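Local structure of putative 2,3,4,5-tetrahydropyridine-2-carboxylate N- succinyltransferase (Campylobacter jejuni, 2RIJ) at residues P206-L209 with I213-D216; K176-E181 with Q195-D200. The protein probably catalyses succinyl transfer from succinyl-CoA to cyclic tetrahydrodipicolinate, the first step of the succinylase branch of lysine biosynthesis. All coordinates share one frame; numbering follows the deposited sequence. Where two conformers were deposited one is given.

Contact 1: P206-L209 with I213-D216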
loop_
_atom_site.group_PDB
_atom_site.type_symbol
_atom_site.label_atom_id
_atom_site.label_comp_id
_atom_site.label_asym_id
_atom_site.label_seq_id
_atom_site.Cartn_x
_atom_site.Cartn_y
_atom_site.Cartn_z
ATOM N N PRO A 206 45.739 -16.913 -6.331
ATOM C CA PRO A 206 46.231 -15.879 -7.248
ATOM C C PRO A 206 45.123 -15.360 -8.169
ATOM O O PRO A 206 43.959 -15.802 -8.087
ATOM C CB PRO A 206 47.296 -16.638 -8.038
ATOM C CG PRO A 206 46.737 -17.974 -8.142
ATOM C CD PRO A 206 45.951 -18.256 -6.912
ATOM N N ARG A 207 45.473 -14.376 -8.978
ATOM C CA ARG A 207 44.566 -13.799 -9.911
ATOM C C ARG A 207 44.676 -14.546 -11.247
ATOM O O ARG A 207 45.735 -15.058 -11.622
ATOM C CB ARG A 207 44.847 -12.313 -10.059
ATOM C CG ARG A 207 44.505 -11.566 -8.737
ATOM C CD ARG A 207 45.204 -10.345 -8.534
ATOM N NE ARG A 207 44.779 -9.685 -7.304
ATOM C CZ ARG A 207 45.144 -8.467 -7.007
ATOM N NH1 ARG A 207 45.930 -7.820 -7.823
ATOM N NH2 ARG A 207 44.712 -7.896 -5.921
ATOM N N PHE A 208 43.575 -14.527 -11.965
ATOM C CA PHE A 208 43.450 -15.082 -13.339
ATOM C C PHE A 208 44.532 -14.608 -14.290
ATOM O O PHE A 208 45.142 -15.429 -14.957
ATOM C CB PHE A 208 42.031 -14.711 -13.830
ATOM C CG PHE A 208 41.646 -15.148 -15.199
ATOM C CD1 PHE A 208 41.959 -14.354 -16.298
ATOM C CD2 PHE A 208 40.796 -16.263 -15.389
ATOM C CE1 PHE A 208 41.503 -14.678 -17.574
ATOM C CE2 PHE A 208 40.341 -16.588 -16.650
ATOM C CZ PHE A 208 40.728 -15.800 -17.763
ATOM N N LEU A 209 44.819 -13.298 -14.313
ATOM C CA LEU A 209 45.760 -12.770 -15.279
ATOM C C LEU A 209 47.223 -13.108 -14.945
ATOM O O LEU A 209 48.097 -12.904 -15.759
ATOM C CB LEU A 209 45.519 -11.253 -15.510
ATOM C CG LEU A 209 44.271 -10.910 -16.330
ATOM C CD1 LEU A 209 44.079 -9.359 -16.270
ATOM C CD2 LEU A 209 44.351 -11.424 -17.792
ATOM N N ILE A 213 45.787 -16.087 -20.555
ATOM C CA ILE A 213 45.804 -15.064 -21.567
ATOM C C ILE A 213 44.422 -15.035 -22.184
ATOM O O ILE A 213 44.018 -16.013 -22.831
ATOM C CB ILE A 213 46.865 -15.353 -22.647
ATOM C CG1 ILE A 213 48.261 -15.463 -22.023
ATOM C CG2 ILE A 213 46.846 -14.247 -23.780
ATOM C CD1 ILE A 213 49.365 -16.085 -22.938
ATOM N N PRO A 214 43.687 -13.929 -22.004
ATOM C CA PRO A 214 42.346 -13.858 -22.605
ATOM C C PRO A 214 42.383 -13.957 -24.134
ATOM O O PRO A 214 43.422 -13.707 -24.741
ATOM C CB PRO A 214 41.890 -12.445 -22.233
ATOM C CG PRO A 214 42.592 -12.123 -20.996
ATOM C CD PRO A 214 43.965 -12.702 -21.213
ATOM N N GLU A 215 41.248 -14.293 -24.710
ATOM C CA GLU A 215 41.031 -14.242 -26.169
ATOM C C GLU A 215 41.135 -12.795 -26.585
ATOM O O GLU A 215 41.053 -11.865 -25.758
ATOM C CB GLU A 215 39.637 -14.754 -26.508
ATOM C CG GLU A 215 39.407 -16.224 -26.180
ATOM C CD GLU A 215 38.846 -16.468 -24.772
ATOM O OE1 GLU A 215 38.773 -15.521 -23.937
ATOM O OE2 GLU A 215 38.482 -17.631 -24.507
ATOM N N ASP A 216 41.329 -12.564 -27.874
ATOM C CA ASP A 216 41.510 -11.194 -28.337
ATOM C C ASP A 216 40.307 -10.282 -28.132
ATOM O O ASP A 216 40.465 -9.044 -28.112
ATOM C CB ASP A 216 41.829 -11.147 -29.847
ATOM C CG ASP A 216 43.237 -11.604 -30.194
ATOM O OD1 ASP A 216 44.149 -11.594 -29.352
ATOM O OD2 ASP A 216 43.416 -11.956 -31.369
#
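L209 and P214 form the tight part of this contact, a compact example of two nearby parts of one loop brought together by apolar side chains. The CD2 methyl of L209 comes to the CG-CD edge of the pyrrolidine ring, 3.7 Å from P214 CD and just as near to P214 CG, and the two side chains cross at about a right angle. F208 adds a slacker touch: its ring presents an edge, with F208 CE1 4.4 Å from P214 CG, the proline carbon lying near the ring plane. With chi1 at 180°, the F208 ring stretches away from the backbone N and comes within range of the proline. Partly exposed I213 turns its side chain away and packs on Y196 of the second subunit. Beyond P214 the chain becomes polar and opens to solvent: partly exposed E215 forms a salt bridge with K151, and exposed D216 one with R184 of the second subunit. Both segments belong to the loop between strands 201-203 and 219-220; F208 and L209 both pack on I220 of the latter strand, while F208 also leans on S149 at the end of helix 138-149.

Contact 2: K176-E181 with Q195-D200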
loop_
_atom_site.group_PDB
_atom_site.type_symbol
_atom_site.label_atom_id
_atom_site.label_comp_id
_atom_site.label_asym_id
_atom_site.label_seq_id
_atom_site.Cartn_x
_atom_site.Cartn_y
_atom_site.Cartn_z
ATOM N N LYS A 176 54.088 -12.527 -7.230
ATOM C CA LYS A 176 54.975 -13.522 -6.622
ATOM C C LYS A 176 54.598 -13.735 -5.150
ATOM O O LYS A 176 54.505 -12.752 -4.409
ATOM C CB LYS A 176 56.436 -13.033 -6.659
ATOM C CG LYS A 176 56.938 -12.588 -8.013
ATOM C CD LYS A 176 56.814 -13.689 -8.974
ATOM C CE LYS A 176 57.781 -13.557 -10.148
ATOM N NZ LYS A 176 57.565 -14.779 -10.996
ATOM N N PRO A 177 54.406 -15.000 -4.725
ATOM C CA PRO A 177 54.038 -15.278 -3.352
ATOM C C PRO A 177 55.226 -15.171 -2.377
ATOM O O PRO A 177 56.357 -15.591 -2.681
ATOM C CB PRO A 177 53.452 -16.700 -3.419
ATOM C CG PRO A 177 54.215 -17.357 -4.584
ATOM C CD PRO A 177 54.482 -16.221 -5.547
ATOM N N ILE A 178 54.955 -14.608 -1.209
ATOM C CA ILE A 178 55.918 -14.485 -0.124
ATOM C C ILE A 178 55.242 -14.930 1.163
ATOM O O ILE A 178 54.168 -14.450 1.503
ATOM C CB ILE A 178 56.373 -13.026 0.043
ATOM C CG1 ILE A 178 56.863 -12.473 -1.300
ATOM C CG2 ILE A 178 57.424 -12.900 1.215
ATOM C CD1 ILE A 178 57.215 -10.995 -1.277
ATOM N N GLU A 179 55.867 -15.852 1.876
ATOM C CA GLU A 179 55.373 -16.286 3.183
ATOM C C GLU A 179 55.292 -15.114 4.131
ATOM O O GLU A 179 56.215 -14.321 4.206
ATOM C CB GLU A 179 56.295 -17.343 3.791
ATOM C CG GLU A 179 56.447 -18.597 2.980
ATOM C CD GLU A 179 57.149 -19.701 3.773
ATOM O OE1 GLU A 179 56.477 -20.341 4.614
ATOM O OE2 GLU A 179 58.369 -19.907 3.559
ATOM N N LEU A 180 54.169 -14.984 4.834
ATOM C CA LEU A 180 53.977 -13.905 5.791
ATOM C C LEU A 180 55.078 -13.960 6.874
ATOM O O LEU A 180 55.575 -12.927 7.308
ATOM C CB LEU A 180 52.554 -13.954 6.412
ATOM C CG LEU A 180 51.419 -13.655 5.389
ATOM C CD1 LEU A 180 50.051 -14.014 5.954
ATOM C CD2 LEU A 180 51.463 -12.209 4.932
ATOM N N GLU A 181 55.476 -15.156 7.292
ATOM C CA GLU A 181 56.467 -15.287 8.352
ATOM C C GLU A 181 57.830 -14.780 7.883
ATOM O O GLU A 181 58.631 -14.282 8.673
ATOM C CB GLU A 181 56.534 -16.729 8.851
ATOM C CG GLU A 181 57.325 -16.917 10.151
ATOM C CD GLU A 181 56.962 -15.901 11.275
ATOM O OE1 GLU A 181 55.769 -15.704 11.629
ATOM O OE2 GLU A 181 57.910 -15.297 11.820
ATOM N N GLN A 195 63.803 -1.631 1.504
ATOM C CA GLN A 195 63.670 -2.713 0.555
ATOM C C GLN A 195 62.388 -3.510 0.863
ATOM O O GLN A 195 62.326 -4.675 0.576
ATOM C CB GLN A 195 64.867 -3.655 0.689
ATOM C CG GLN A 195 66.249 -3.047 0.403
ATOM C CD GLN A 195 67.360 -4.072 0.578
ATOM O OE1 GLN A 195 67.827 -4.656 -0.393
ATOM N NE2 GLN A 195 67.756 -4.326 1.828
ATOM N N TYR A 196 61.398 -2.893 1.502
ATOM C CA TYR A 196 60.167 -3.634 1.862
ATOM C C TYR A 196 59.393 -3.922 0.570
ATOM O O TYR A 196 59.096 -2.990 -0.187
ATOM C CB TYR A 196 59.310 -2.845 2.881
ATOM C CG TYR A 196 58.178 -3.692 3.463
ATOM C CD1 TYR A 196 58.464 -4.755 4.304
ATOM C CD2 TYR A 196 56.851 -3.445 3.147
ATOM C CE1 TYR A 196 57.484 -5.574 4.810
ATOM C CE2 TYR A 196 55.820 -4.259 3.672
ATOM C CZ TYR A 196 56.161 -5.334 4.506
ATOM O OH TYR A 196 55.205 -6.177 5.009
ATOM N N PRO A 197 59.056 -5.196 0.301
ATOM C CA PRO A 197 58.413 -5.450 -0.987
ATOM C C PRO A 197 57.007 -4.891 -1.056
ATOM O O PRO A 197 56.340 -4.771 -0.017
ATOM C CB PRO A 197 58.379 -6.969 -1.067
ATOM C CG PRO A 197 58.331 -7.404 0.278
ATOM C CD PRO A 197 59.227 -6.447 1.051
ATOM N N LYS A 198 56.573 -4.509 -2.262
ATOM C CA LYS A 198 55.242 -3.990 -2.458
ATOM C C LYS A 198 54.259 -5.157 -2.467
ATOM O O LYS A 198 54.282 -6.007 -3.386
ATOM C CB LYS A 198 55.099 -3.224 -3.764
ATOM C CG LYS A 198 53.617 -2.843 -4.031
ATOM C CD LYS A 198 53.462 -1.962 -5.197
ATOM C CE LYS A 198 53.771 -2.727 -6.500
ATOM N NZ LYS A 198 52.693 -3.620 -6.967
ATOM N N ILE A 199 53.368 -5.151 -1.484
ATOM C CA ILE A 199 52.403 -6.236 -1.306
ATOM C C ILE A 199 51.068 -5.812 -1.912
ATOM O O ILE A 199 50.404 -4.897 -1.438
ATOM C CB ILE A 199 52.289 -6.651 0.186
ATOM C CG1 ILE A 199 53.681 -7.040 0.750
ATOM C CG2 ILE A 199 51.213 -7.745 0.379
ATOM C CD1 ILE A 199 54.428 -8.129 -0.034
ATOM N N ASP A 200 50.679 -6.492 -2.978
ATOM C CA ASP A 200 49.429 -6.175 -3.647
ATOM C C ASP A 200 48.189 -6.768 -2.973
ATOM O O ASP A 200 47.098 -6.188 -3.057
ATOM C CB ASP A 200 49.510 -6.609 -5.095
ATOM C CG ASP A 200 50.592 -5.859 -5.838
ATOM O OD1 ASP A 200 50.717 -4.617 -5.655
ATOM O OD2 ASP A 200 51.345 -6.537 -6.541
#
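I178 reaches across to P197 and I199 with the last carbon of its side chain, a worked case of one methyl joining two parts of a fold. I178 CB points toward the loop 195-200 but is still 5.3 Å from I199 CD1. The first branch, CG2, stands anti to the backbone N and does not touch the loop. On the other branch, I178 CG1 lies anti to the carbonyl carbon and remains 5.1 Å from I199 CD1. Because chi2 is 175°, the chain then runs on extended, and I178 CD1 meets two partners at once: P197 CG at 4.1 Å, with P197 CB close by, and I199 CD1 at 4.2 Å. The methyl thus comes to the CB-CG edge of the proline ring on one hand and meets the isoleucine tip to tip on the other. I199 bends its own chain (chi2 -55°), which brings I199 CD1 to 4.0 Å from P197 CG, and the three groups close into a small apolar cluster.

L183 of helix 180-192 touches both I178 and P197, so the helix that connects the two segments also packs on their meeting point. I199 packs in addition on L209 of the third subunit. Charges gather farther along the loop, where K198 NZ bonds to D200 OD1 at 2.6 Å through the syn lone pair of that oxygen; the same ammonium also pairs with D174, whose backbone N is bound by D200 OD2. Across the contact itself the chemistry is purely aliphatic. It brings carbon against carbon over a small, partly buried patch, without directional bonds. Those of the loop lie beside it, in links to strand 170-173 such as K198 O with S173 OG and the backbone pairing of D200 with W172, and probably do more to orient the chain.

How the contacts relate
The two contacts follow one another in series, contact 2 closing before contact 1 opens, and their centres lie 22 Å apart. Within one chain they barely meet: R207 NH2 of contact 1 packs 4.1 Å from D200 O of contact 2. Their closer relation runs between subunits of the trimer. Residues of contact 1 in one chain lie against the contact 2 region of another, and to the apolar pairings there D216 adds its packing on L180 of the neighbouring subunit. Both contacts lie away from the predicted succinyl-CoA and acyl-intermediate sites. Together they illustrate how short apolar contacts within a chain can present side chains to the neighbouring subunit.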